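PDB 7BOB: endo-beta-mannanase from Opitutaceae bacterium TAV5, which probably hydrolyses beta-1,4-mannosidic linkages as an exo-acting mannosidase of glycosyl hydrolase family 5, assembled as a homotrimer. Local coordinates for residues 385-390 with 427-432. Numbering follows the deposited sequence.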
# COMPACT_ATOMS: atom_id res chain seq x y z
N VAL A 385 -18.97 -32.62 -7.38
CA VAL A 385 -17.71 -32.18 -6.78
C VAL A 385 -17.95 -30.93 -5.93
O VAL A 385 -18.80 -30.10 -6.27
CB VAL A 385 -16.64 -31.93 -7.86
CG1 VAL A 385 -16.84 -30.57 -8.56
CG2 VAL A 385 -15.27 -32.05 -7.28
N HIS A 386 -17.21 -30.80 -4.83
CA HIS A 386 -17.40 -29.70 -3.87
C HIS A 386 -16.09 -28.94 -3.65
O HIS A 386 -15.06 -29.55 -3.37
CB HIS A 386 -17.94 -30.22 -2.53
CG HIS A 386 -19.38 -30.64 -2.57
ND1 HIS A 386 -19.80 -31.79 -3.21
CD2 HIS A 386 -20.49 -30.07 -2.05
CE1 HIS A 386 -21.11 -31.91 -3.07
NE2 HIS A 386 -21.55 -30.88 -2.37
N LEU A 387 -16.14 -27.62 -3.76
CA LEU A 387 -15.00 -26.78 -3.42
C LEU A 387 -14.95 -26.54 -1.92
O LEU A 387 -15.99 -26.33 -1.28
CB LEU A 387 -15.09 -25.45 -4.17
CG LEU A 387 -15.15 -25.53 -5.69
CD1 LEU A 387 -15.55 -24.17 -6.26
CD2 LEU A 387 -13.80 -25.97 -6.23
N TYR A 388 -13.75 -26.58 -1.35
CA TYR A 388 -13.57 -26.51 0.10
C TYR A 388 -13.55 -25.04 0.55
O TYR A 388 -12.69 -24.27 0.13
CB TYR A 388 -12.28 -27.22 0.50
CG TYR A 388 -12.04 -27.31 2.00
CD1 TYR A 388 -11.16 -26.44 2.63
CD2 TYR A 388 -12.70 -28.25 2.77
CE1 TYR A 388 -10.93 -26.50 3.99
CE2 TYR A 388 -12.47 -28.34 4.14
CZ TYR A 388 -11.59 -27.46 4.74
OH TYR A 388 -11.35 -27.51 6.09
N TRP A 389 -14.54 -24.66 1.39
CA TRP A 389 -14.57 -23.36 2.06
C TRP A 389 -13.84 -23.49 3.39
O TRP A 389 -14.27 -24.29 4.24
CB TRP A 389 -16.02 -22.91 2.26
CG TRP A 389 -16.24 -21.55 2.92
CD1 TRP A 389 -16.10 -21.24 4.24
CD2 TRP A 389 -16.65 -20.33 2.27
NE1 TRP A 389 -16.41 -19.94 4.46
CE2 TRP A 389 -16.76 -19.35 3.28
CE3 TRP A 389 -16.95 -19.98 0.95
CZ2 TRP A 389 -17.12 -18.02 3.01
CZ3 TRP A 389 -17.33 -18.65 0.69
CH2 TRP A 389 -17.40 -17.69 1.71
N PRO A 390 -12.73 -22.79 3.61
CA PRO A 390 -11.89 -23.08 4.79
C PRO A 390 -12.58 -22.68 6.09
O PRO A 390 -13.42 -21.78 6.13
CB PRO A 390 -10.62 -22.25 4.54
CG PRO A 390 -11.05 -21.15 3.60
CD PRO A 390 -12.14 -21.77 2.73
N VAL A 427 -20.91 -28.22 -9.41
CA VAL A 427 -20.01 -27.80 -8.34
C VAL A 427 -20.81 -27.31 -7.14
O VAL A 427 -21.60 -26.36 -7.25
CB VAL A 427 -19.04 -26.72 -8.83
CG1 VAL A 427 -18.04 -26.41 -7.74
CG2 VAL A 427 -18.38 -27.16 -10.13
N GLY A 428 -20.57 -27.93 -5.99
CA GLY A 428 -21.05 -27.46 -4.71
C GLY A 428 -19.95 -26.84 -3.85
O GLY A 428 -18.78 -26.77 -4.22
N ILE A 429 -20.37 -26.38 -2.68
CA ILE A 429 -19.51 -25.81 -1.65
C ILE A 429 -19.67 -26.66 -0.41
O ILE A 429 -20.79 -27.05 -0.06
CB ILE A 429 -19.88 -24.34 -1.34
CG1 ILE A 429 -19.93 -23.52 -2.63
CG2 ILE A 429 -18.91 -23.72 -0.31
CD1 ILE A 429 -18.57 -23.25 -3.24
N VAL A 430 -18.57 -27.00 0.24
CA VAL A 430 -18.59 -27.73 1.50
C VAL A 430 -17.83 -26.90 2.52
O VAL A 430 -16.81 -26.28 2.20
CB VAL A 430 -17.99 -29.15 1.35
CG1 VAL A 430 -16.53 -29.09 0.85
CG2 VAL A 430 -18.07 -29.91 2.66
N ARG A 431 -18.35 -26.85 3.74
CA ARG A 431 -17.86 -25.91 4.74
C ARG A 431 -16.86 -26.61 5.66
O ARG A 431 -17.20 -27.62 6.28
CB ARG A 431 -19.01 -25.32 5.54
CG ARG A 431 -19.87 -24.37 4.74
CD ARG A 431 -21.09 -23.85 5.54
NE ARG A 431 -20.73 -23.43 6.88
CZ ARG A 431 -21.60 -22.90 7.75
NH1 ARG A 431 -22.87 -22.74 7.41
NH2 ARG A 431 -21.19 -22.54 8.96
N GLY A 432 -15.65 -26.07 5.75
CA GLY A 432 -14.64 -26.61 6.64
C GLY A 432 -14.82 -26.27 8.11
O GLY A 432 -14.14 -26.88 8.95
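Val427 sends CG1 to Leu387 CG (3.7 Å) and CG2 to Val385 CG1; with CG1 anti to its backbone N (chi1 -175°), one methyl goes to each neighbour, on the face where Leu387 and Val427 also meet His417 and Leu420 of helix 406-422. Gly428 is gripped twice by the backbone, its N by Val385 O (2.8 Å) and its O by Leu387 N. Without a side chain, it leaves room for the His386 imidazole, whose face its CA meets off-centre in a CH-pi contact 4.2 Å from the ring centroid. An alanine in place of His386 has no ring to lie over Gly428 and would probably leave a gap there and beside Ile429 O, which lies near the ring's edge. Ile429 touches Trp389 CB with CG2 (4.0 Å). Val430 donates an N-H hydrogen bond to Leu387 O and accepts one at O from Trp389 N, the latter nearly straight (168° at the hydrogen), while its CG1 packs on His386 CB (3.8 Å). Arg431 hydrogen-bonds Ala273 O through NH1 and makes a salt bridge to Asp433 through NH2. At Gly432, N hydrogen-bonds Trp389 O (2.7 Å) and CA lies 3.5 Å from Tyr388 OH, a hydroxyl hydrogen-bonded to Glu456. The parallel strands 385-389 and 427-431, connected through helix 406-422, form a beta-alpha-beta unit at one edge of the mixed sheet in the C-terminal region.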